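Local coordinates for multidrug resistance protein (PDB 1YC9) that probably serves as the trimeric outer membrane channel of a multidrug efflux system and could contribute to resistance to compounds such as puromycin and acriflavine, at residues 169-174 and 196-201; 161-166 and 407-412; 144-149 and 221-226; 35-40 and 228-233. The protein carries 1 engineered substitution. All blocks are in the same frame, centred on the assembly; numbering follows the deposited sequence.

Helix 117-183 ties three of these contacts together. Toward one end it pairs with helix 189-223 in interaction 1 and with helix 398-433 in interaction 2; their centres are about 12 Å apart and they touch where R171 packs on L409. Interaction 3 joins the same two helices as interaction 1, with centres about 37 Å apart, near the other end of helix 189-223. Interaction 4 adds helix 33-44 and the loop after helix 189-223. The centres of interactions 3 and 4 are about 8 Å apart, and the two touch where V224 packs on L38. Along the chain, interaction 1 nests inside interaction 3, and interaction 3 inside interaction 4, whereas interaction 2 crosses both of the latter. Together they join the long helices of the periplasmic tunnel to one another and to the equatorial elements around them.

Interaction 1: residues 169-174 and 196-201; sequences QVRNKT and KAVAAS
R171 of helix 117-183 and A199 of helix 189-223 have the nearest CA atoms of the two segments, 5.2 Å apart, and V198 completes the contact beside them. The small side chain of A199 permits this closeness: its CB lies 3.9 Å from R171 CB, so the helices touch at the root of the arginine side chain. R171 then turns away along its neighbour. CG stands anti to the carbonyl carbon and the side chain bends at chi2 (-52°), which takes CD across V198, 3.7 Å from its CG1. That methyl is the valine branch anti to the backbone N, and it also reaches the edge of the guanidinium, close to its plane, with R171 NE 4.0 Å from V198 CG1. N172 adds a smaller touch from the next position, its OD1 resting 3.7 Å from A199 CB in plain van der Waals contact. No hydrogen bond crosses between the segments. The polar end of R171 instead faces helix 398-433, where NE makes a long, weak ion pair with E405, while A200 and S201, beyond the contact, pack on a neighbouring subunit. With the short axes 8.9 Å apart and running at 159°, this is tight antiparallel packing within a helical hairpin, the element from which the coiled-coil periplasmic tunnel of outer membrane factors is built.

Interaction 2: residues 161-166 and 407-412; sequences QETVHA and SLLNNQ
Two nearly antiparallel helices of the tunnel wall, 117-183 and 398-433, run side by side here, with short axes 10.3 Å apart at 170°. T163 bridges the gap. Its methyl CG2 stands anti to the backbone N (OG1 chi1 -62°) and thereby points across to the other helix, where it settles on Q412 CB at 3.7 Å. The same methyl touches L409, whose CD1 comes to 4.0 Å from T163 CG2. L409 reaches it by its branch end, and V164 flanks the leucine more loosely, with CG2 4.4 Å from L409 CD1. The hydroxyl of T163 turns back to its own helix and hydrogen-bonds to A159 O, so the threonine presents carbon to its neighbour.

The polar link goes through water. One water donates to T163 O at 2.8 Å and to Q412 OE1 at 2.7 Å, using both its protons to join a backbone carbonyl to a side-chain amide. Q412, extended beyond CG, is long enough to bring OE1 there. No direct hydrogen bond joins the segments. On its far side helix 398-433 packs against helix 326-391 through L408 and N411, and V164 also meets helix 189-223. Near-antiparallel neighbouring helices of this kind build the alpha-helical barrel of the outer membrane factor fold.

Interaction 3: residues 144-149 and 221-226; sequences STSIAN and AALVGQ
I147 meets both L223 and V224 because of how its side chain is set: CG1 is anti to the carbonyl carbon (chi1 -65°) and chi2 is extended, which sends CD1 across to the other segment. V224 answers with CG1 also anti to its carbonyl carbon, chi1 -49°. The outcome is a methyl contact of 3.7 Å between I147 CD1 and V224 CG1, the two side chains crossing at about a right angle. Nearer the backbone, I147 CG1 lies 3.9 Å from L223 CB, and here the side chains slide past each other in opposite directions. The leucine then continues over S146, its CD2 coming to 3.8 Å from S146 OG and its CD1 to 3.9 Å from S146 O. S146 OG hydrogen-bonds to I143 O in its own helix, so what it offers L223 is simple packing.

The contact falls exactly where helix 189-223 stops. G225, at positive phi, is the C-prime residue of a Schellman motif, with Q226 N bonded to A221 O at 2.9 Å and G225 N to A222 O. A221 O also accepts from V224 N. Around this end, A42 of helix 33-44 packs on both I147 and V224, I39 adds to I147, and helix 398-433 covers A148 and N149 on helix 117-183.

Interaction 4: residues 35-40 and 228-233; sequences LNHLIE and PDRAAS
One face of the R230 guanidinium is roofed by a methyl of L38: CD2 sits 3.3 Å above the plane, offset toward the rim, and is 3.3 Å from R230 NH1 and 3.7 Å from R230 CZ. The imidazole of H37 stands beside the same group at a slant, the two planes 66° apart, with ND1 4.1 Å from R230 NH1. E41, one turn on from H37 in helix 33-44, is a shared partner of both: its OE2 forms a salt bridge with R230 NH1 and a hydrogen bond with H37 ND1. A carboxylate so placed would be expected to offset the arginine charge near the histidine.

The contact fastens the short helix 33-44 to the loop that follows helix 189-223, probably part of the equatorial domain around the middle of the long helices, as in TolC. R230 spans the gap with CG anti to its backbone N (chi1 180°) and a bend at chi2, and it also packs on A221 near the end of helix 189-223. Within the loop, S233 OG makes a weak bond back to R230 O. L38 packs in turn on Y151 of helix 117-183, and P228 touches A357 of a neighbouring subunit.

Interaction 1: residues 169-174 and 196-201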
loop_
_atom_site.group_PDB
_atom_site.type_symbol
_atom_site.label_atom_id
_atom_site.label_comp_id
_atom_site.label_asym_id
_atom_site.label_seq_id
_atom_site.Cartn_x
_atom_site.Cartn_y
_atom_site.Cartn_z
ATOM N N GLN A 169 4.911 -6.779 43.976
ATOM C CA GLN A 169 5.312 -6.546 45.370
ATOM C C GLN A 169 4.539 -7.467 46.286
ATOM O O GLN A 169 5.110 -8.057 47.234
ATOM C CB GLN A 169 5.132 -5.099 45.795
ATOM C CG GLN A 169 5.942 -4.072 45.029
ATOM C CD GLN A 169 7.309 -4.549 44.584
ATOM O OE1 GLN A 169 8.237 -4.654 45.404
ATOM N NE2 GLN A 169 7.458 -4.808 43.272
ATOM N N VAL A 170 3.266 -7.649 45.952
ATOM C CA VAL A 170 2.400 -8.553 46.653
ATOM C C VAL A 170 2.816 -10.032 46.485
ATOM O O VAL A 170 2.876 -10.775 47.489
ATOM C CB VAL A 170 0.935 -8.323 46.231
ATOM C CG1 VAL A 170 0.017 -9.405 46.796
ATOM C CG2 VAL A 170 0.481 -6.922 46.710
ATOM N N ARG A 171 3.089 -10.448 45.247
ATOM C CA ARG A 171 3.548 -11.799 44.967
ATOM C C ARG A 171 4.803 -12.169 45.750
ATOM O O ARG A 171 4.907 -13.309 46.211
ATOM C CB ARG A 171 3.813 -12.042 43.460
ATOM C CG ARG A 171 2.629 -11.780 42.536
ATOM C CD ARG A 171 1.372 -12.467 42.917
ATOM N NE ARG A 171 0.173 -12.092 42.159
ATOM C CZ ARG A 171 -0.570 -10.995 42.375
ATOM N NH1 ARG A 171 -0.244 -10.088 43.301
ATOM N NH2 ARG A 171 -1.670 -10.812 41.664
ATOM N N ASN A 172 5.739 -11.238 45.859
ATOM C CA ASN A 172 6.954 -11.410 46.627
ATOM C C ASN A 172 6.622 -11.529 48.122
ATOM O O ASN A 172 7.181 -12.398 48.821
ATOM C CB ASN A 172 7.927 -10.271 46.358
ATOM C CG ASN A 172 8.550 -10.356 44.957
ATOM O OD1 ASN A 172 8.526 -11.397 44.338
ATOM N ND2 ASN A 172 9.106 -9.263 44.480
ATOM N N LYS A 173 5.657 -10.724 48.584
ATOM C CA LYS A 173 5.217 -10.780 49.996
ATOM C C LYS A 173 4.543 -12.124 50.302
ATOM O O LYS A 173 4.664 -12.647 51.404
ATOM C CB LYS A 173 4.278 -9.604 50.359
ATOM C CG LYS A 173 4.979 -8.315 50.799
ATOM C CD LYS A 173 5.504 -8.472 52.228
ATOM C CE LYS A 173 6.086 -7.174 52.837
ATOM N NZ LYS A 173 6.515 -7.486 54.241
ATOM N N THR A 174 3.886 -12.710 49.321
ATOM C CA THR A 174 3.237 -13.989 49.482
ATOM C C THR A 174 4.249 -15.141 49.540
ATOM O O THR A 174 4.084 -16.089 50.326
ATOM C CB THR A 174 2.279 -14.215 48.340
ATOM O OG1 THR A 174 1.295 -13.171 48.337
ATOM C CG2 THR A 174 1.471 -15.481 48.521
ATOM N N LYS A 196 6.456 -19.031 44.031
ATOM C CA LYS A 196 7.660 -18.536 43.401
ATOM C C LYS A 196 7.509 -18.520 41.863
ATOM O O LYS A 196 7.989 -17.602 41.229
ATOM C CB LYS A 196 8.860 -19.363 43.841
ATOM C CG LYS A 196 9.197 -19.145 45.286
ATOM C CD LYS A 196 10.311 -20.130 45.743
ATOM C CE LYS A 196 10.860 -19.715 47.089
ATOM N NZ LYS A 196 11.784 -18.572 46.946
ATOM N N ALA A 197 6.791 -19.488 41.316
ATOM C CA ALA A 197 6.549 -19.571 39.883
ATOM C C ALA A 197 5.652 -18.378 39.467
ATOM O O ALA A 197 5.985 -17.638 38.504
ATOM C CB ALA A 197 5.905 -20.852 39.535
ATOM N N VAL A 198 4.617 -18.140 40.263
ATOM C CA VAL A 198 3.737 -16.979 40.059
ATOM C C VAL A 198 4.544 -15.679 40.073
ATOM O O VAL A 198 4.409 -14.855 39.141
ATOM C CB VAL A 198 2.572 -16.941 41.096
ATOM C CG1 VAL A 198 1.809 -15.586 41.052
ATOM C CG2 VAL A 198 1.605 -18.052 40.837
ATOM N N ALA A 199 5.411 -15.483 41.071
ATOM C CA ALA A 199 6.142 -14.215 41.208
ATOM C C ALA A 199 7.113 -13.999 40.030
ATOM O O ALA A 199 7.289 -12.873 39.573
ATOM C CB ALA A 199 6.935 -14.160 42.481
ATOM N N ALA A 200 7.766 -15.074 39.596
ATOM C CA ALA A 200 8.738 -15.008 38.528
ATOM C C ALA A 200 7.986 -14.633 37.226
ATOM O O ALA A 200 8.434 -13.775 36.477
ATOM C CB ALA A 200 9.474 -16.322 38.378
ATOM N N SER A 201 6.847 -15.264 37.020
ATOM C CA SER A 201 5.981 -14.969 35.892
ATOM C C SER A 201 5.483 -13.525 35.855
ATOM O O SER A 201 5.472 -12.914 34.781
ATOM C CB SER A 201 4.773 -15.885 35.909
ATOM O OG SER A 201 4.081 -15.725 34.707
#

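Interaction 2: residues 161-166 and 407-412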
loop_
_atom_site.group_PDB
_atom_site.type_symbol
_atom_site.label_atom_id
_atom_site.label_comp_id
_atom_site.label_asym_id
_atom_site.label_seq_id
_atom_site.Cartn_x
_atom_site.Cartn_y
_atom_site.Cartn_z
ATOM N N GLN A 161 2.364 -1.037 33.727
ATOM C CA GLN A 161 3.552 -1.136 34.530
ATOM C C GLN A 161 3.227 -0.919 36.020
ATOM O O GLN A 161 3.640 -1.711 36.851
ATOM C CB GLN A 161 4.611 -0.178 34.070
ATOM C CG GLN A 161 5.877 -0.178 34.984
ATOM C CD GLN A 161 6.890 0.858 34.590
ATOM O OE1 GLN A 161 6.646 2.056 34.711
ATOM N NE2 GLN A 161 8.027 0.413 34.153
ATOM N N GLU A 162 2.452 0.110 36.352
ATOM C CA GLU A 162 2.159 0.380 37.756
ATOM C C GLU A 162 1.393 -0.795 38.369
ATOM O O GLU A 162 1.713 -1.288 39.478
ATOM C CB GLU A 162 1.352 1.661 37.877
ATOM C CG GLU A 162 1.373 2.251 39.265
ATOM C CD GLU A 162 0.821 3.659 39.274
ATOM O OE1 GLU A 162 -0.409 3.753 39.280
ATOM O OE2 GLU A 162 1.607 4.648 39.263
ATOM N N THR A 163 0.392 -1.255 37.650
ATOM C CA THR A 163 -0.456 -2.370 38.078
ATOM C C THR A 163 0.304 -3.687 38.296
ATOM O O THR A 163 0.135 -4.390 39.342
ATOM C CB THR A 163 -1.525 -2.580 37.026
ATOM O OG1 THR A 163 -2.335 -1.395 36.947
ATOM C CG2 THR A 163 -2.491 -3.706 37.383
ATOM N N VAL A 164 1.177 -3.988 37.354
ATOM C CA VAL A 164 1.926 -5.245 37.408
ATOM C C VAL A 164 3.056 -5.153 38.473
ATOM O O VAL A 164 3.304 -6.118 39.203
ATOM C CB VAL A 164 2.407 -5.675 35.995
ATOM C CG1 VAL A 164 3.379 -6.868 36.054
ATOM C CG2 VAL A 164 1.228 -6.035 35.104
ATOM N N HIS A 165 3.709 -4.013 38.572
ATOM C CA HIS A 165 4.738 -3.797 39.588
ATOM C C HIS A 165 4.124 -3.928 40.998
ATOM O O HIS A 165 4.702 -4.603 41.864
ATOM C CB HIS A 165 5.412 -2.445 39.388
ATOM C CG HIS A 165 6.407 -2.099 40.440
ATOM N ND1 HIS A 165 6.034 -1.650 41.687
ATOM C CD2 HIS A 165 7.761 -2.082 40.421
ATOM C CE1 HIS A 165 7.117 -1.425 42.413
ATOM N NE2 HIS A 165 8.176 -1.658 41.662
ATOM N N ALA A 166 2.954 -3.323 41.215
ATOM C CA ALA A 166 2.263 -3.414 42.512
ATOM C C ALA A 166 1.866 -4.847 42.808
ATOM O O ALA A 166 2.048 -5.318 43.963
ATOM C CB ALA A 166 1.040 -2.529 42.563
ATOM N N SER A 407 -7.220 -13.512 39.435
ATOM C CA SER A 407 -8.473 -12.896 39.035
ATOM C C SER A 407 -8.368 -11.386 39.213
ATOM O O SER A 407 -8.760 -10.638 38.299
ATOM C CB SER A 407 -9.649 -13.488 39.838
ATOM O OG SER A 407 -10.798 -12.657 39.727
ATOM N N LEU A 408 -7.822 -10.927 40.350
ATOM C CA LEU A 408 -7.633 -9.493 40.610
ATOM C C LEU A 408 -6.748 -8.815 39.584
ATOM O O LEU A 408 -7.103 -7.821 39.008
ATOM C CB LEU A 408 -7.085 -9.208 42.003
ATOM C CG LEU A 408 -6.800 -7.727 42.309
ATOM C CD1 LEU A 408 -8.077 -6.904 42.206
ATOM C CD2 LEU A 408 -6.164 -7.583 43.670
ATOM N N LEU A 409 -5.566 -9.368 39.371
ATOM C CA LEU A 409 -4.642 -8.824 38.414
ATOM C C LEU A 409 -5.239 -8.794 37.002
ATOM O O LEU A 409 -5.013 -7.842 36.315
ATOM C CB LEU A 409 -3.318 -9.611 38.405
ATOM C CG LEU A 409 -2.235 -9.112 37.422
ATOM C CD1 LEU A 409 -1.949 -7.632 37.627
ATOM C CD2 LEU A 409 -0.859 -9.923 37.569
ATOM N N ASN A 410 -5.908 -9.844 36.566
ATOM C CA ASN A 410 -6.474 -9.894 35.223
ATOM C C ASN A 410 -7.500 -8.765 35.060
ATOM O O ASN A 410 -7.485 -8.040 34.077
ATOM C CB ASN A 410 -7.126 -11.244 34.941
ATOM C CG ASN A 410 -6.115 -12.321 34.704
ATOM O OD1 ASN A 410 -4.960 -12.011 34.396
ATOM N ND2 ASN A 410 -6.525 -13.573 34.850
ATOM N N ASN A 411 -8.327 -8.572 36.089
ATOM C CA ASN A 411 -9.363 -7.540 36.054
ATOM C C ASN A 411 -8.805 -6.128 36.166
ATOM O O ASN A 411 -9.281 -5.240 35.501
ATOM C CB ASN A 411 -10.437 -7.794 37.123
ATOM C CG ASN A 411 -11.169 -9.107 36.927
ATOM O OD1 ASN A 411 -11.429 -9.485 35.824
ATOM N ND2 ASN A 411 -11.589 -9.736 38.004
ATOM N N GLN A 412 -7.739 -5.941 36.933
ATOM C CA GLN A 412 -7.087 -4.663 37.056
ATOM C C GLN A 412 -6.477 -4.252 35.730
ATOM O O GLN A 412 -6.549 -3.108 35.353
ATOM C CB GLN A 412 -5.991 -4.697 38.120
ATOM C CG GLN A 412 -6.497 -4.689 39.529
ATOM C CD GLN A 412 -5.354 -4.858 40.539
ATOM O OE1 GLN A 412 -4.357 -5.601 40.296
ATOM N NE2 GLN A 412 -5.486 -4.174 41.670
HETATM O O HOH W 1 -2.015 -4.408 41.077
#

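Interaction 3: residues 144-149 and 221-226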
loop_
_atom_site.group_PDB
_atom_site.type_symbol
_atom_site.label_atom_id
_atom_site.label_comp_id
_atom_site.label_asym_id
_atom_site.label_seq_id
_atom_site.Cartn_x
_atom_site.Cartn_y
_atom_site.Cartn_z
ATOM N N SER A 144 -0.333 14.722 13.904
ATOM C CA SER A 144 -0.651 14.969 15.291
ATOM C C SER A 144 -1.372 13.769 15.890
ATOM O O SER A 144 -1.082 13.394 17.007
ATOM C CB SER A 144 -1.501 16.245 15.412
ATOM O OG SER A 144 -2.654 16.090 14.630
ATOM N N THR A 145 -2.298 13.150 15.168
ATOM C CA THR A 145 -3.026 12.026 15.702
ATOM C C THR A 145 -2.110 10.797 15.813
ATOM O O THR A 145 -2.313 10.005 16.722
ATOM C CB THR A 145 -4.288 11.661 14.940
ATOM O OG1 THR A 145 -3.984 11.297 13.581
ATOM C CG2 THR A 145 -5.223 12.816 14.865
ATOM N N SER A 146 -1.146 10.628 14.900
ATOM C CA SER A 146 -0.253 9.465 14.994
ATOM C C SER A 146 0.577 9.554 16.277
ATOM O O SER A 146 0.669 8.592 17.004
ATOM C CB SER A 146 0.609 9.308 13.741
ATOM O OG SER A 146 1.562 10.333 13.702
ATOM N N ILE A 147 1.066 10.756 16.601
ATOM C CA ILE A 147 1.736 11.033 17.845
ATOM C C ILE A 147 0.844 10.853 19.072
ATOM O O ILE A 147 1.203 10.147 20.006
ATOM C CB ILE A 147 2.400 12.457 17.825
ATOM C CG1 ILE A 147 3.504 12.534 16.794
ATOM C CG2 ILE A 147 2.915 12.807 19.214
ATOM C CD1 ILE A 147 3.812 13.929 16.362
ATOM N N ALA A 148 -0.365 11.425 19.070
ATOM C CA ALA A 148 -1.276 11.268 20.189
ATOM C C ALA A 148 -1.653 9.812 20.450
ATOM O O ALA A 148 -1.732 9.392 21.595
ATOM C CB ALA A 148 -2.531 12.088 19.955
ATOM N N ASN A 149 -1.908 9.036 19.390
ATOM C CA ASN A 149 -2.225 7.613 19.517
ATOM C C ASN A 149 -1.048 6.787 20.052
ATOM O O ASN A 149 -1.267 5.943 20.927
ATOM C CB ASN A 149 -2.796 7.017 18.242
ATOM C CG ASN A 149 -4.259 7.414 18.029
ATOM O OD1 ASN A 149 -5.112 7.159 18.849
ATOM N ND2 ASN A 149 -4.518 8.051 16.930
ATOM N N ALA A 221 9.878 9.079 19.388
ATOM C CA ALA A 221 11.007 9.820 18.889
ATOM C C ALA A 221 10.993 9.864 17.357
ATOM O O ALA A 221 11.169 10.934 16.772
ATOM C CB ALA A 221 12.314 9.213 19.376
ATOM N N ALA A 222 10.783 8.710 16.717
ATOM C CA ALA A 222 10.745 8.633 15.263
ATOM C C ALA A 222 9.563 9.445 14.685
ATOM O O ALA A 222 9.709 10.148 13.649
ATOM C CB ALA A 222 10.661 7.169 14.799
ATOM N N LEU A 223 8.440 9.390 15.368
ATOM C CA LEU A 223 7.217 10.082 14.913
ATOM C C LEU A 223 7.395 11.583 14.896
ATOM O O LEU A 223 6.732 12.238 14.077
ATOM C CB LEU A 223 5.963 9.720 15.722
ATOM C CG LEU A 223 5.419 8.332 15.414
ATOM C CD1 LEU A 223 4.431 7.885 16.471
ATOM C CD2 LEU A 223 4.729 8.269 14.058
ATOM N N VAL A 224 8.286 12.110 15.738
ATOM C CA VAL A 224 8.550 13.524 15.754
ATOM C C VAL A 224 9.822 13.863 14.971
ATOM O O VAL A 224 10.323 14.982 15.056
ATOM C CB VAL A 224 8.499 14.147 17.181
ATOM C CG1 VAL A 224 7.227 13.708 17.871
ATOM C CG2 VAL A 224 9.690 13.762 18.012
ATOM N N GLY A 225 10.339 12.904 14.213
ATOM C CA GLY A 225 11.417 13.150 13.300
ATOM C C GLY A 225 12.743 13.177 13.961
ATOM O O GLY A 225 13.683 13.791 13.464
ATOM N N GLN A 226 12.862 12.503 15.087
ATOM C CA GLN A 226 14.120 12.546 15.807
ATOM C C GLN A 226 14.717 11.185 15.962
ATOM O O GLN A 226 14.075 10.157 15.709
ATOM C CB GLN A 226 13.984 13.336 17.128
ATOM C CG GLN A 226 13.735 14.816 16.801
ATOM C CD GLN A 226 13.252 15.648 17.972
ATOM O OE1 GLN A 226 13.949 15.748 18.973
ATOM N NE2 GLN A 226 12.092 16.287 17.837
#

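Interaction 4: residues 35-40 and 228-233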
loop_
_atom_site.group_PDB
_atom_site.type_symbol
_atom_site.label_atom_id
_atom_site.label_comp_id
_atom_site.label_asym_id
_atom_site.label_seq_id
_atom_site.Cartn_x
_atom_site.Cartn_y
_atom_site.Cartn_z
ATOM N N LEU A 35 2.985 16.033 25.802
ATOM C CA LEU A 35 2.300 15.746 24.551
ATOM C C LEU A 35 2.360 16.960 23.656
ATOM O O LEU A 35 2.709 16.884 22.482
ATOM C CB LEU A 35 0.862 15.361 24.830
ATOM C CG LEU A 35 0.017 15.062 23.579
ATOM C CD1 LEU A 35 0.724 14.005 22.729
ATOM C CD2 LEU A 35 -1.359 14.603 23.985
ATOM N N ASN A 36 2.016 18.112 24.224
ATOM C CA ASN A 36 2.093 19.377 23.501
ATOM C C ASN A 36 3.420 19.588 22.826
ATOM O O ASN A 36 3.462 19.980 21.680
ATOM C CB ASN A 36 1.865 20.557 24.455
ATOM C CG ASN A 36 0.475 20.600 24.979
ATOM O OD1 ASN A 36 -0.386 19.825 24.572
ATOM N ND2 ASN A 36 0.229 21.535 25.899
ATOM N N HIS A 37 4.505 19.352 23.554
ATOM C CA HIS A 37 5.837 19.570 23.030
ATOM C C HIS A 37 6.201 18.600 21.874
ATOM O O HIS A 37 6.795 19.014 20.865
ATOM C CB HIS A 37 6.877 19.447 24.124
ATOM C CG HIS A 37 8.089 20.284 23.871
ATOM N ND1 HIS A 37 9.155 19.843 23.114
ATOM C CD2 HIS A 37 8.404 21.549 24.261
ATOM C CE1 HIS A 37 10.071 20.794 23.041
ATOM N NE2 HIS A 37 9.641 21.838 23.730
ATOM N N LEU A 38 5.839 17.330 22.041
ATOM C CA LEU A 38 6.043 16.315 21.004
ATOM C C LEU A 38 5.322 16.703 19.717
ATOM O O LEU A 38 5.923 16.692 18.657
ATOM C CB LEU A 38 5.538 14.946 21.495
ATOM C CG LEU A 38 6.411 14.289 22.559
ATOM C CD1 LEU A 38 5.706 13.123 23.221
ATOM C CD2 LEU A 38 7.713 13.850 21.954
ATOM N N ILE A 39 4.064 17.106 19.815
ATOM C CA ILE A 39 3.335 17.434 18.612
ATOM C C ILE A 39 3.918 18.724 18.001
ATOM O O ILE A 39 4.222 18.805 16.796
ATOM C CB ILE A 39 1.851 17.481 18.891
ATOM C CG1 ILE A 39 1.375 16.050 19.196
ATOM C CG2 ILE A 39 1.110 18.065 17.725
ATOM C CD1 ILE A 39 -0.064 15.942 19.598
ATOM N N GLU A 40 4.148 19.722 18.846
ATOM C CA GLU A 40 4.732 20.971 18.386
ATOM C C GLU A 40 6.060 20.818 17.660
ATOM O O GLU A 40 6.239 21.404 16.605
ATOM C CB GLU A 40 4.830 21.938 19.549
ATOM C CG GLU A 40 3.422 22.382 19.925
ATOM C CD GLU A 40 3.094 22.913 21.275
ATOM O OE1 GLU A 40 4.053 23.277 21.980
ATOM O OE2 GLU A 40 1.911 22.880 21.689
ATOM N N PRO A 228 16.849 8.361 18.219
ATOM C CA PRO A 228 16.507 7.753 19.500
ATOM C C PRO A 228 16.997 8.412 20.777
ATOM O O PRO A 228 16.509 7.979 21.823
ATOM C CB PRO A 228 17.029 6.323 19.339
ATOM C CG PRO A 228 18.098 6.409 18.352
ATOM C CD PRO A 228 17.695 7.485 17.399
ATOM N N ASP A 229 17.857 9.443 20.736
ATOM C CA ASP A 229 18.180 10.284 21.912
ATOM C C ASP A 229 17.022 11.140 22.455
ATOM O O ASP A 229 16.991 11.509 23.630
ATOM C CB ASP A 229 19.302 11.272 21.561
ATOM C CG ASP A 229 20.689 10.679 21.738
ATOM O OD1 ASP A 229 20.919 9.527 21.298
ATOM O OD2 ASP A 229 21.613 11.306 22.304
ATOM N N ARG A 230 16.106 11.523 21.584
ATOM C CA ARG A 230 14.874 12.151 22.007
ATOM C C ARG A 230 14.033 11.239 22.909
ATOM O O ARG A 230 13.230 11.719 23.743
ATOM C CB ARG A 230 14.057 12.560 20.773
ATOM C CG ARG A 230 12.746 13.226 21.057
ATOM C CD ARG A 230 12.929 14.539 21.844
ATOM N NE ARG A 230 11.702 15.233 22.166
ATOM C CZ ARG A 230 10.982 15.054 23.258
ATOM N NH1 ARG A 230 9.914 15.814 23.458
ATOM N NH2 ARG A 230 11.302 14.130 24.152
ATOM N N ALA A 231 14.151 9.939 22.705
ATOM C CA ALA A 231 13.361 8.988 23.479
ATOM C C ALA A 231 13.770 8.974 24.970
ATOM O O ALA A 231 12.942 8.664 25.848
ATOM C CB ALA A 231 13.491 7.603 22.872
ATOM N N ALA A 232 15.024 9.365 25.230
ATOM C CA ALA A 232 15.643 9.313 26.566
ATOM C C ALA A 232 15.068 10.319 27.503
ATOM O O ALA A 232 15.182 10.178 28.723
ATOM C CB ALA A 232 17.166 9.539 26.460
ATOM N N SER A 233 14.452 11.347 26.954
ATOM C CA SER A 233 13.856 12.377 27.771
ATOM C C SER A 233 12.337 12.243 27.789
ATOM O O SER A 233 11.651 13.095 28.304
ATOM C CB SER A 233 14.312 13.752 27.293
ATOM O OG SER A 233 13.816 14.036 26.003
#